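Local coordinates for uncharacterized protein (Corynebacterium diphtheriae, PDB 3LMM), which is of unknown function but is probably a transcriptional regulator, combining a Schlafen AlbA_2 domain with regions related to helix-turn-helix families, at residues Val40-Glu45 with Ala83-Ile88; Ala64-Ala69 with Phe110-Val115; Gly93-Thr98 with Leu125-Leu130; Asp118-Arg123 with Ala131-Ala136. All coordinates share one frame; numbering follows the deposited sequence.

Contact 1: residues Val40-Glu45 with Ala83-Ile88; sequences VDFKEE and ALIVGI. With CO (cobalt (II) ion), chain E.
Asp-41 and Leu-84 are paired neighbours on two parallel strands. Strand 41-43, helix 62-77 and strand 82-86 form a beta-alpha-beta unit in the Schlafen AlbA_2 region. Backbone bonds from Asp-41 N to Ala-83 O, Ile-85 N to Asp-41 O, and Lys-43 N to Ile-85 O set the register.

The Asp-41 side chain can be followed outward. CB rests on Leu-84, with CB 3.6 Å from Leu-84 CG. The first torsion (chi1 -156°) places CG anti to the backbone N, and the carboxylate then runs alongside Leu-84 in the same direction. OD2 stays near the leucine branch, 3.8 Å from Leu-84 CG. OD1 turns to the cobalt ion, with the metal 2.7 Å from Asp-41 OD1, and also forms a salt bridge with Arg-151. OD1 is thus held by both the metal ion and an arginine. Phe-42 O is a second ligand of the same ion, and Asp-90 belongs to the site too. The Lys-43 amine forms a salt bridge with Glu-71 of helix 62-77.

On the sheet face of Phe-42 and Ile-85 the contact is apolar. Phe-42 and Ile-85 lie side by side, while Val-40 CG1 packs 3.6 Å from Ile-85 CG1. Ile-88 CG2 sits over one face of the Phe-42 ring, 3.6 Å from its centroid, in a CH-pi contact. At the end of the strand pair, Lys-43 O accepts from both Gly-87 N and Ile-88 N, and the Ile-88 N-H comes from above the carbonyl plane.

Contact 2: residues Ala64-Ala69 with Phe110-Val115; sequences AADKLA and FTRIDV
The guanidinium of Arg-112 has the methyl of Ala-65 over one face and the carboxylate of Asp-66 at its edge. Ala-65 CB lies 3.4 Å above the guanidinium plane, displaced toward the rim, and is 3.6 Å from Arg-112 CZ. Asp-66 OD2 lies near the plane of the guanidinium and takes both N-H groups on that side. It is 3.2 Å from Arg-112 NE and 3.2 Å from Arg-112 NH1. This is a side-on salt bridge in which two nitrogens grip one oxygen. The two flat groups stand 79° apart. Arg-112 NH1 therefore meets OD2 from above the carboxylate plane, while NE comes in on the anti side, 23° out of that plane, from the same face.

The contact joins two helices of the Schlafen AlbA_2 region, helix 62-77 and the C-terminal end of helix 102-113. Nearer the backbone, the aliphatic part of the arginine packs on Ala-69, with Arg-112 CG 3.6 Å from Ala-69 CB. With chi1 at 60° and bends at chi2 and chi3, the chain passes over this methyl and then lays its guanidinium against Ala-65. The remaining nitrogen, Arg-112 NH2, is bonded to Gly-108 O of its own helix, which together with the salt bridge should limit the rotation of the group. Ile-113 completes the apolar side: its CB is 4.4 Å from Ala-69 CB, and it also touches Val-72 and Ala-73 further along helix 62-77.

Contact 3: residues Gly93-Thr98 with Leu125-Leu130; sequences GRIIGT and LGQRVL
Thr-98 and Arg-128 exchange two hydrogen bonds. Thr-98 N donates to Arg-128 O at 3.1 Å, from above the carbonyl plane. In return, Arg-128 NE donates to Thr-98 O at 2.9 Å, and this donor lies in the carbonyl plane of Thr-98. The oxygen is tilted 21° from the guanidinium plane. The arginine reaches it with CG anti to the backbone N (chi1 179°) and a bend at chi3. Leu-130 CD1 lies over one face of the same guanidinium. Both the N-H and the C=O of Thr-98 are thus used by one residue of the other segment.

The Thr-98 hydroxyl has partners of its own, Glu-45 OE2 and Leu-100 N. Arg-128 O also receives a CA-H...O contact from Gly-97 CA, 3.0 Å away. The methyl of Thr-98 packs on Leu-130, with Thr-98 CG2 3.4 Å from Leu-130 CD2.

Toward the start of both segments, the contact is carried by hydrocarbon. Ile-95 CG2 leans on the chain of Gln-127, 3.3 Å from Gln-127 CB. Its other branch meets Leu-125, with Ile-95 CD1 3.5 Å from Leu-125 CD1 and the two side chains crossing at about a right angle.

The 93-98 segment is irregular and lies on the chain between strand 82-86 and helix 102-113. Ile-96 and Gly-97 form backbone hydrogen bonds with Gly-87, just past strand 82-86. Segment 125-130 runs from the hairpin turn into strand 128-134, so the loop lies against the sheet where the end of strand 82-86 meets the start of strand 128-134.

Contact 4: residues Asp118-Arg123 with Ala131-Ala136; sequences DVVAKR and AIYVAA
Val-120 lays its CG2 branch against the methyl of Ala-131, with CG2 3.5 Å from Ala-131 CB. The same CG2 reaches the edge of the Tyr-133 ring and lies 4.0 Å from Tyr-133 CE2. Chi1 of -52° puts this methyl between the backbone N and the carbonyl carbon, facing the other strand. Lys-122 CG also approaches Ala-131 CB, at 4.3 Å. The Tyr-133 ring also packs on Ile-16 and Val-19 of helix 10-24.

On the other sheet face Val-119 and Ile-132 lie side by side, with Val-119 CB 3.8 Å from Ile-132 CG1. They are a non-hydrogen-bonded pair of the antiparallel beta hairpin formed by strands 118-123 and 128-134.

The pairs either side of it are hydrogen-bonded. Asp-118 and Tyr-133 exchange bonds in both directions, as do Val-120 and Ala-131. The Asp-118 carboxylate forms a salt bridge with Arg-12 of helix 10-24.

All four hydrogen bonds between the segments are backbone to backbone. The chemistry implies that main-chain pairing sets the register, while the packing beside it is carbon to carbon: Val-119 on Ile-132 on one face, and Val-120 on Ala-131 and Tyr-133 on the other.

How the contacts relate
All four contacts lie within the Schlafen AlbA_2 region. Contacts 1, 3 and 4 gather on one four-stranded mixed sheet, ordered 41-43, 82-86, 128-134, 118-123. Contact 1 pairs its first two strands and contact 4 its last two. Their centres are about 10 Å apart, and a backbone hydrogen bond between Leu-84 and Ile-132 joins them. Contact 3, about 9 Å from contact 1 centre to centre, shares strand 128-134 with contact 4. Contact 2, about 15 Å from contact 1 centre to centre, joins two helices and meets the sheet through Leu-68 on Val-86. Contact 1 closes before contacts 3 and 4 open, whereas contacts 1 and 2 interleave. Cobalt-site residues Asp-41 and Phe-42 lie on outer strand 41-43; Asp-90 follows strand 82-86.

Contact 1: residues Val40-Glu45 with Ala83-Ile88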
loop_
_atom_site.group_PDB
_atom_site.type_symbol
_atom_site.label_atom_id
_atom_site.label_comp_id
_atom_site.label_asym_id
_atom_site.label_seq_id
_atom_site.Cartn_x
_atom_site.Cartn_y
_atom_site.Cartn_z
ATOM N N VAL A 40 -14.744 23.794 -7.461
ATOM C CA VAL A 40 -13.468 23.468 -8.054
ATOM C C VAL A 40 -12.369 23.982 -7.124
ATOM O O VAL A 40 -12.432 25.101 -6.617
ATOM C CB VAL A 40 -13.364 24.068 -9.461
ATOM C CG1 VAL A 40 -12.033 23.725 -10.082
ATOM C CG2 VAL A 40 -14.494 23.523 -10.326
ATOM N N ASP A 41 -11.377 23.132 -6.883
ATOM C CA ASP A 41 -10.266 23.442 -5.990
ATOM C C ASP A 41 -9.119 24.167 -6.679
ATOM O O ASP A 41 -8.404 23.569 -7.486
ATOM C CB ASP A 41 -9.743 22.136 -5.372
ATOM C CG ASP A 41 -9.014 22.350 -4.049
ATOM O OD1 ASP A 41 -8.827 23.517 -3.655
ATOM O OD2 ASP A 41 -8.638 21.351 -3.396
ATOM N N PHE A 42 -8.940 25.449 -6.358
ATOM C CA PHE A 42 -7.841 26.243 -6.930
ATOM C C PHE A 42 -6.596 26.053 -6.087
ATOM O O PHE A 42 -6.601 26.375 -4.903
ATOM C CB PHE A 42 -8.164 27.741 -6.937
ATOM C CG PHE A 42 -9.191 28.144 -7.956
ATOM C CD1 PHE A 42 -9.691 29.443 -7.975
ATOM C CD2 PHE A 42 -9.657 27.229 -8.894
ATOM C CE1 PHE A 42 -10.657 29.819 -8.899
ATOM C CE2 PHE A 42 -10.625 27.597 -9.825
ATOM C CZ PHE A 42 -11.122 28.900 -9.833
ATOM N N LYS A 43 -5.535 25.531 -6.688
ATOM C CA LYS A 43 -4.291 25.341 -5.959
ATOM C C LYS A 43 -3.117 25.885 -6.740
ATOM O O LYS A 43 -3.065 25.811 -7.971
ATOM C CB LYS A 43 -4.028 23.872 -5.654
ATOM C CG LYS A 43 -5.048 23.251 -4.733
ATOM C CD LYS A 43 -4.447 22.863 -3.403
ATOM C CE LYS A 43 -4.490 23.997 -2.409
ATOM N NZ LYS A 43 -3.930 23.526 -1.114
ATOM N N GLU A 44 -2.170 26.415 -5.983
ATOM C CA GLU A 44 -0.965 27.018 -6.496
ATOM C C GLU A 44 0.242 26.147 -6.167
ATOM O O GLU A 44 0.484 25.855 -5.000
ATOM C CB GLU A 44 -0.820 28.368 -5.832
ATOM C CG GLU A 44 0.460 29.041 -6.121
ATOM C CD GLU A 44 0.563 30.352 -5.406
ATOM O OE1 GLU A 44 1.636 30.985 -5.520
ATOM O OE2 GLU A 44 -0.420 30.745 -4.727
ATOM N N GLU A 45 0.999 25.735 -7.183
ATOM C CA GLU A 45 2.172 24.895 -6.954
ATOM C C GLU A 45 2.984 25.519 -5.838
ATOM O O GLU A 45 3.544 26.608 -5.997
ATOM C CB GLU A 45 3.022 24.790 -8.220
ATOM C CG GLU A 45 4.265 23.927 -8.073
ATOM C CD GLU A 45 5.023 23.775 -9.382
ATOM O OE1 GLU A 45 6.158 23.256 -9.360
ATOM O OE2 GLU A 45 4.493 24.168 -10.444
ATOM N N ALA A 83 -12.597 18.191 -8.540
ATOM C CA ALA A 83 -11.513 18.560 -9.442
ATOM C C ALA A 83 -10.639 19.669 -8.879
ATOM O O ALA A 83 -11.095 20.531 -8.136
ATOM C CB ALA A 83 -12.077 18.974 -10.792
ATOM N N LEU A 84 -9.369 19.616 -9.255
ATOM C CA LEU A 84 -8.369 20.575 -8.836
ATOM C C LEU A 84 -7.725 21.234 -10.029
ATOM O O LEU A 84 -7.463 20.575 -11.032
ATOM C CB LEU A 84 -7.254 19.876 -8.083
ATOM C CG LEU A 84 -7.508 19.662 -6.625
ATOM C CD1 LEU A 84 -8.747 18.785 -6.421
ATOM C CD2 LEU A 84 -6.267 19.030 -6.040
ATOM N N ILE A 85 -7.465 22.528 -9.925
ATOM C CA ILE A 85 -6.764 23.189 -10.999
ATOM C C ILE A 85 -5.472 23.698 -10.379
ATOM O O ILE A 85 -5.492 24.661 -9.611
ATOM C CB ILE A 85 -7.540 24.367 -11.588
ATOM C CG1 ILE A 85 -8.944 23.925 -11.981
ATOM C CG2 ILE A 85 -6.813 24.868 -12.830
ATOM C CD1 ILE A 85 -9.716 24.962 -12.793
ATOM N N VAL A 86 -4.363 23.020 -10.670
ATOM C CA VAL A 86 -3.073 23.433 -10.145
ATOM C C VAL A 86 -2.553 24.532 -11.034
ATOM O O VAL A 86 -2.532 24.384 -12.249
ATOM C CB VAL A 86 -2.058 22.304 -10.163
ATOM C CG1 VAL A 86 -0.666 22.889 -10.033
ATOM C CG2 VAL A 86 -2.325 21.338 -9.016
ATOM N N GLY A 87 -2.135 25.635 -10.428
ATOM C CA GLY A 87 -1.634 26.745 -11.212
ATOM C C GLY A 87 -2.530 27.966 -11.104
ATOM O O GLY A 87 -2.367 28.923 -11.850
ATOM N N ILE A 88 -3.492 27.923 -10.188
ATOM C CA ILE A 88 -4.383 29.055 -9.971
ATOM C C ILE A 88 -4.355 29.424 -8.498
ATOM O O ILE A 88 -4.671 28.600 -7.636
ATOM C CB ILE A 88 -5.863 28.747 -10.384
ATOM C CG1 ILE A 88 -6.065 28.924 -11.896
ATOM C CG2 ILE A 88 -6.815 29.714 -9.700
ATOM C CD1 ILE A 88 -5.295 27.946 -12.749
HETATM CO CO CO E . -7.913 25.841 -2.724
#

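Contact 2: residues Ala64-Ala69 with Phe110-Val115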
loop_
_atom_site.group_PDB
_atom_site.type_symbol
_atom_site.label_atom_id
_atom_site.label_comp_id
_atom_site.label_asym_id
_atom_site.label_seq_id
_atom_site.Cartn_x
_atom_site.Cartn_y
_atom_site.Cartn_z
ATOM N N ALA A 64 6.122 20.346 -3.805
ATOM C CA ALA A 64 4.796 20.595 -4.358
ATOM C C ALA A 64 3.993 19.294 -4.412
ATOM O O ALA A 64 2.789 19.283 -4.130
ATOM C CB ALA A 64 4.911 21.197 -5.745
ATOM N N ALA A 65 4.662 18.203 -4.783
ATOM C CA ALA A 65 4.006 16.912 -4.869
ATOM C C ALA A 65 3.375 16.567 -3.527
ATOM O O ALA A 65 2.242 16.103 -3.479
ATOM C CB ALA A 65 5.002 15.858 -5.272
ATOM N N ASP A 66 4.103 16.799 -2.440
ATOM C CA ASP A 66 3.580 16.515 -1.109
ATOM C C ASP A 66 2.249 17.239 -0.904
ATOM O O ASP A 66 1.210 16.600 -0.761
ATOM C CB ASP A 66 4.580 16.953 -0.030
ATOM C CG ASP A 66 5.556 15.849 0.366
ATOM O OD1 ASP A 66 6.512 16.150 1.125
ATOM O OD2 ASP A 66 5.377 14.684 -0.065
ATOM N N LYS A 67 2.280 18.569 -0.903
ATOM C CA LYS A 67 1.064 19.363 -0.704
ATOM C C LYS A 67 -0.113 18.936 -1.605
ATOM O O LYS A 67 -1.253 18.800 -1.138
ATOM C CB LYS A 67 1.371 20.855 -0.920
ATOM C CG LYS A 67 1.863 21.601 0.324
ATOM C CD LYS A 67 3.200 21.071 0.820
ATOM C CE LYS A 67 3.644 21.731 2.142
ATOM N NZ LYS A 67 2.833 21.336 3.347
ATOM N N LEU A 68 0.171 18.733 -2.890
ATOM C CA LEU A 68 -0.839 18.322 -3.864
ATOM C C LEU A 68 -1.416 16.940 -3.523
ATOM O O LEU A 68 -2.633 16.730 -3.557
ATOM C CB LEU A 68 -0.229 18.311 -5.269
ATOM C CG LEU A 68 -0.748 19.374 -6.236
ATOM C CD1 LEU A 68 -0.859 20.693 -5.530
ATOM C CD2 LEU A 68 0.180 19.472 -7.432
ATOM N N ALA A 69 -0.539 16.000 -3.195
ATOM C CA ALA A 69 -0.995 14.679 -2.834
ATOM C C ALA A 69 -1.928 14.830 -1.635
ATOM O O ALA A 69 -3.001 14.240 -1.605
ATOM C CB ALA A 69 0.188 13.784 -2.492
ATOM N N PHE A 110 0.725 9.106 -6.571
ATOM C CA PHE A 110 0.410 7.696 -6.364
ATOM C C PHE A 110 1.341 6.996 -5.367
ATOM O O PHE A 110 0.926 6.069 -4.674
ATOM C CB PHE A 110 0.465 6.937 -7.690
ATOM C CG PHE A 110 0.184 5.465 -7.554
ATOM C CD1 PHE A 110 -1.108 5.014 -7.297
ATOM C CD2 PHE A 110 1.209 4.532 -7.690
ATOM C CE1 PHE A 110 -1.378 3.652 -7.183
ATOM C CE2 PHE A 110 0.958 3.168 -7.578
ATOM C CZ PHE A 110 -0.338 2.724 -7.326
ATOM N N THR A 111 2.593 7.434 -5.302
ATOM C CA THR A 111 3.539 6.809 -4.396
ATOM C C THR A 111 3.314 7.187 -2.955
ATOM O O THR A 111 3.579 6.388 -2.068
ATOM C CB THR A 111 5.003 7.164 -4.717
ATOM O OG1 THR A 111 5.370 6.623 -5.986
ATOM C CG2 THR A 111 5.937 6.600 -3.652
ATOM N N ARG A 112 2.834 8.395 -2.702
ATOM C CA ARG A 112 2.640 8.773 -1.317
ATOM C C ARG A 112 1.208 8.752 -0.812
ATOM O O ARG A 112 0.970 8.755 0.387
ATOM C CB ARG A 112 3.302 10.147 -1.033
ATOM C CG ARG A 112 2.796 11.348 -1.845
ATOM C CD ARG A 112 3.783 11.784 -2.950
ATOM N NE ARG A 112 4.862 12.694 -2.523
ATOM C CZ ARG A 112 5.920 13.014 -3.281
ATOM N NH1 ARG A 112 6.850 13.842 -2.822
ATOM N NH2 ARG A 112 6.068 12.496 -4.501
ATOM N N ILE A 113 0.246 8.683 -1.713
ATOM C CA ILE A 113 -1.138 8.717 -1.271
ATOM C C ILE A 113 -1.901 7.425 -1.613
ATOM O O ILE A 113 -2.950 7.132 -1.028
ATOM C CB ILE A 113 -1.803 9.943 -1.905
ATOM C CG1 ILE A 113 -3.084 10.298 -1.185
ATOM C CG2 ILE A 113 -2.073 9.686 -3.380
ATOM C CD1 ILE A 113 -3.924 11.317 -1.963
ATOM N N ASP A 114 -1.349 6.653 -2.548
ATOM C CA ASP A 114 -1.919 5.380 -2.987
ATOM C C ASP A 114 -3.013 5.522 -4.042
ATOM O O ASP A 114 -3.797 4.594 -4.269
ATOM C CB ASP A 114 -2.475 4.593 -1.805
ATOM C CG ASP A 114 -1.764 3.275 -1.614
ATOM O OD1 ASP A 114 -2.223 2.444 -0.794
ATOM O OD2 ASP A 114 -0.724 3.076 -2.284
ATOM N N VAL A 115 -3.066 6.677 -4.695
ATOM C CA VAL A 115 -4.060 6.913 -5.729
ATOM C C VAL A 115 -3.448 7.704 -6.870
ATOM O O VAL A 115 -2.642 8.606 -6.655
ATOM C CB VAL A 115 -5.281 7.667 -5.164
ATOM C CG1 VAL A 115 -4.999 8.136 -3.761
ATOM C CG2 VAL A 115 -5.649 8.847 -6.063
#

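Contact 3: residues Gly93-Thr98 with Leu125-Leu130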
loop_
_atom_site.group_PDB
_atom_site.type_symbol
_atom_site.label_atom_id
_atom_site.label_comp_id
_atom_site.label_asym_id
_atom_site.label_seq_id
_atom_site.Cartn_x
_atom_site.Cartn_y
_atom_site.Cartn_z
ATOM N N GLY A 93 -7.896 33.669 -7.673
ATOM C CA GLY A 93 -8.112 33.098 -8.984
ATOM C C GLY A 93 -7.049 33.549 -9.971
ATOM O O GLY A 93 -7.170 33.295 -11.163
ATOM N N ARG A 94 -6.003 34.207 -9.486
ATOM C CA ARG A 94 -4.939 34.668 -10.364
ATOM C C ARG A 94 -4.181 33.510 -10.984
ATOM O O ARG A 94 -3.810 32.567 -10.285
ATOM C CB ARG A 94 -3.974 35.547 -9.583
ATOM C CG ARG A 94 -4.557 36.877 -9.209
ATOM C CD ARG A 94 -3.665 37.637 -8.267
ATOM N NE ARG A 94 -4.239 38.938 -7.990
ATOM C CZ ARG A 94 -3.843 39.744 -7.016
ATOM N NH1 ARG A 94 -4.446 40.919 -6.852
ATOM N NH2 ARG A 94 -2.861 39.374 -6.207
ATOM N N ILE A 95 -3.951 33.579 -12.294
ATOM C CA ILE A 95 -3.219 32.516 -12.987
ATOM C C ILE A 95 -1.712 32.594 -12.704
ATOM O O ILE A 95 -1.082 33.614 -12.966
ATOM C CB ILE A 95 -3.434 32.572 -14.530
ATOM C CG1 ILE A 95 -4.828 32.075 -14.889
ATOM C CG2 ILE A 95 -2.420 31.693 -15.241
ATOM C CD1 ILE A 95 -5.819 33.184 -15.157
ATOM N N ILE A 96 -1.149 31.508 -12.175
ATOM C CA ILE A 96 0.273 31.437 -11.865
ATOM C C ILE A 96 0.914 30.459 -12.834
ATOM O O ILE A 96 1.928 30.764 -13.452
ATOM C CB ILE A 96 0.524 30.919 -10.432
ATOM C CG1 ILE A 96 -0.387 31.632 -9.432
ATOM C CG2 ILE A 96 1.987 31.086 -10.071
ATOM C CD1 ILE A 96 -0.261 33.141 -9.401
ATOM N N GLY A 97 0.322 29.275 -12.958
ATOM C CA GLY A 97 0.853 28.272 -13.869
ATOM C C GLY A 97 1.736 27.224 -13.213
ATOM O O GLY A 97 2.091 27.337 -12.039
ATOM N N THR A 98 2.092 26.197 -13.975
ATOM C CA THR A 98 2.932 25.139 -13.459
ATOM C C THR A 98 3.490 24.309 -14.604
ATOM O O THR A 98 2.799 24.051 -15.583
ATOM C CB THR A 98 2.153 24.251 -12.459
ATOM O OG1 THR A 98 2.899 23.058 -12.193
ATOM C CG2 THR A 98 0.792 23.899 -13.018
ATOM N N LEU A 125 -4.595 31.985 -19.878
ATOM C CA LEU A 125 -4.121 33.144 -20.595
ATOM C C LEU A 125 -2.728 32.919 -21.165
ATOM O O LEU A 125 -1.861 33.792 -21.120
ATOM C CB LEU A 125 -4.148 34.376 -19.698
ATOM C CG LEU A 125 -5.533 34.944 -19.426
ATOM C CD1 LEU A 125 -6.286 34.042 -18.489
ATOM C CD2 LEU A 125 -5.387 36.314 -18.786
ATOM N N GLY A 126 -2.529 31.744 -21.742
ATOM C CA GLY A 126 -1.239 31.426 -22.317
ATOM C C GLY A 126 -0.449 30.621 -21.311
ATOM O O GLY A 126 0.488 29.897 -21.663
ATOM N N GLN A 127 -0.832 30.754 -20.045
ATOM C CA GLN A 127 -0.169 30.031 -18.984
ATOM C C GLN A 127 -0.658 28.597 -18.985
ATOM O O GLN A 127 -1.750 28.310 -19.471
ATOM C CB GLN A 127 -0.471 30.684 -17.646
ATOM C CG GLN A 127 0.154 32.051 -17.486
ATOM C CD GLN A 127 1.667 32.001 -17.558
ATOM O OE1 GLN A 127 2.288 31.046 -17.085
ATOM N NE2 GLN A 127 2.272 33.042 -18.129
ATOM N N ARG A 128 0.162 27.697 -18.452
ATOM C CA ARG A 128 -0.183 26.280 -18.390
ATOM C C ARG A 128 -0.724 25.923 -17.022
ATOM O O ARG A 128 -0.262 26.454 -16.018
ATOM C CB ARG A 128 1.041 25.399 -18.675
ATOM C CG ARG A 128 0.711 23.912 -18.600
ATOM C CD ARG A 128 1.857 23.029 -19.048
ATOM N NE ARG A 128 2.448 22.342 -17.908
ATOM C CZ ARG A 128 2.408 21.025 -17.694
ATOM N NH1 ARG A 128 2.978 20.518 -16.615
ATOM N NH2 ARG A 128 1.814 20.203 -18.547
ATOM N N VAL A 129 -1.711 25.035 -16.973
ATOM C CA VAL A 129 -2.249 24.611 -15.684
ATOM C C VAL A 129 -2.647 23.148 -15.723
ATOM O O VAL A 129 -2.974 22.609 -16.782
ATOM C CB VAL A 129 -3.474 25.441 -15.243
ATOM C CG1 VAL A 129 -3.102 26.898 -15.151
ATOM C CG2 VAL A 129 -4.615 25.213 -16.185
ATOM N N LEU A 130 -2.591 22.492 -14.570
ATOM C CA LEU A 130 -2.975 21.091 -14.506
ATOM C C LEU A 130 -4.364 20.904 -13.918
ATOM O O LEU A 130 -4.675 21.408 -12.842
ATOM C CB LEU A 130 -1.973 20.280 -13.684
ATOM C CG LEU A 130 -0.731 19.778 -14.395
ATOM C CD1 LEU A 130 -0.919 19.832 -15.897
ATOM C CD2 LEU A 130 0.421 20.627 -13.974
#

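Contact 4: residues Asp118-Arg123 with Ala131-Ala136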
loop_
_atom_site.group_PDB
_atom_site.type_symbol
_atom_site.label_atom_id
_atom_site.label_comp_id
_atom_site.label_asym_id
_atom_site.label_seq_id
_atom_site.Cartn_x
_atom_site.Cartn_y
_atom_site.Cartn_z
ATOM N N ASP A 118 -6.570 11.466 -12.387
ATOM C CA ASP A 118 -6.446 11.862 -13.779
ATOM C C ASP A 118 -6.094 13.338 -13.843
ATOM O O ASP A 118 -6.888 14.185 -13.446
ATOM C CB ASP A 118 -7.754 11.602 -14.533
ATOM C CG ASP A 118 -7.912 10.145 -14.951
ATOM O OD1 ASP A 118 -7.002 9.639 -15.643
ATOM O OD2 ASP A 118 -8.933 9.502 -14.601
ATOM N N VAL A 119 -4.896 13.640 -14.332
ATOM C CA VAL A 119 -4.445 15.023 -14.450
ATOM C C VAL A 119 -4.229 15.364 -15.917
ATOM O O VAL A 119 -3.557 14.618 -16.629
ATOM C CB VAL A 119 -3.124 15.264 -13.666
ATOM C CG1 VAL A 119 -2.173 14.121 -13.907
ATOM C CG2 VAL A 119 -2.471 16.563 -14.123
ATOM N N VAL A 120 -4.810 16.481 -16.360
ATOM C CA VAL A 120 -4.675 16.929 -17.747
ATOM C C VAL A 120 -4.238 18.387 -17.801
ATOM O O VAL A 120 -4.697 19.217 -17.010
ATOM C CB VAL A 120 -6.002 16.793 -18.549
ATOM C CG1 VAL A 120 -6.546 15.385 -18.419
ATOM C CG2 VAL A 120 -7.023 17.803 -18.066
ATOM N N ALA A 121 -3.339 18.681 -18.737
ATOM C CA ALA A 121 -2.819 20.029 -18.922
ATOM C C ALA A 121 -3.857 20.883 -19.619
ATOM O O ALA A 121 -4.723 20.377 -20.325
ATOM C CB ALA A 121 -1.548 19.995 -19.748
ATOM N N LYS A 122 -3.758 22.189 -19.419
ATOM C CA LYS A 122 -4.686 23.145 -20.004
ATOM C C LYS A 122 -3.939 24.452 -20.147
ATOM O O LYS A 122 -2.924 24.666 -19.482
ATOM C CB LYS A 122 -5.878 23.346 -19.067
ATOM C CG LYS A 122 -6.762 22.136 -18.899
ATOM C CD LYS A 122 -7.675 22.025 -20.085
ATOM C CE LYS A 122 -8.536 20.795 -20.013
ATOM N NZ LYS A 122 -9.307 20.679 -21.277
ATOM N N ARG A 123 -4.445 25.328 -21.007
ATOM C CA ARG A 123 -3.821 26.633 -21.231
ATOM C C ARG A 123 -4.830 27.769 -21.058
ATOM O O ARG A 123 -5.771 27.875 -21.832
ATOM C CB ARG A 123 -3.219 26.710 -22.646
ATOM C CG ARG A 123 -1.951 25.881 -22.856
ATOM C CD ARG A 123 -0.696 26.697 -22.557
ATOM N NE ARG A 123 0.495 25.861 -22.349
ATOM C CZ ARG A 123 1.734 26.342 -22.254
ATOM N NH1 ARG A 123 1.945 27.647 -22.353
ATOM N NH2 ARG A 123 2.762 25.533 -22.045
ATOM N N ALA A 131 -5.204 20.185 -14.645
ATOM C CA ALA A 131 -6.539 19.904 -14.171
ATOM C C ALA A 131 -6.441 18.515 -13.574
ATOM O O ALA A 131 -6.138 17.561 -14.281
ATOM C CB ALA A 131 -7.516 19.906 -15.321
ATOM N N ILE A 132 -6.657 18.398 -12.272
ATOM C CA ILE A 132 -6.596 17.087 -11.664
ATOM C C ILE A 132 -7.986 16.623 -11.261
ATOM O O ILE A 132 -8.674 17.282 -10.474
ATOM C CB ILE A 132 -5.717 17.066 -10.428
ATOM C CG1 ILE A 132 -4.306 17.474 -10.783
ATOM C CG2 ILE A 132 -5.711 15.673 -9.858
ATOM C CD1 ILE A 132 -3.395 17.511 -9.605
ATOM N N TYR A 133 -8.397 15.485 -11.807
ATOM C CA TYR A 133 -9.706 14.939 -11.512
ATOM C C TYR A 133 -9.561 13.762 -10.568
ATOM O O TYR A 133 -9.009 12.715 -10.923
ATOM C CB TYR A 133 -10.397 14.498 -12.803
ATOM C CG TYR A 133 -10.670 15.637 -13.750
ATOM C CD1 TYR A 133 -11.636 16.595 -13.457
ATOM C CD2 TYR A 133 -9.911 15.802 -14.907
ATOM C CE1 TYR A 133 -11.837 17.696 -14.295
ATOM C CE2 TYR A 133 -10.100 16.901 -15.751
ATOM C CZ TYR A 133 -11.060 17.846 -15.440
ATOM O OH TYR A 133 -11.228 18.948 -16.258
ATOM N N VAL A 134 -10.051 13.940 -9.350
ATOM C CA VAL A 134 -9.967 12.882 -8.368
ATOM C C VAL A 134 -11.358 12.337 -8.041
ATOM O O VAL A 134 -12.282 13.091 -7.751
ATOM C CB VAL A 134 -9.173 13.388 -7.109
ATOM C CG1 VAL A 134 -9.258 14.895 -7.018
ATOM C CG2 VAL A 134 -9.674 12.723 -5.838
ATOM N N ALA A 135 -11.499 11.014 -8.143
ATOM C CA ALA A 135 -12.757 10.317 -7.881
ATOM C C ALA A 135 -12.879 9.930 -6.415
ATOM O O ALA A 135 -11.872 9.810 -5.717
ATOM C CB ALA A 135 -12.846 9.073 -8.749
ATOM N N ALA A 136 -14.113 9.739 -5.956
ATOM C CA ALA A 136 -14.366 9.359 -4.572
ATOM C C ALA A 136 -13.716 8.009 -4.288
ATOM O O ALA A 136 -13.880 7.055 -5.053
ATOM C CB ALA A 136 -15.856 9.279 -4.326
#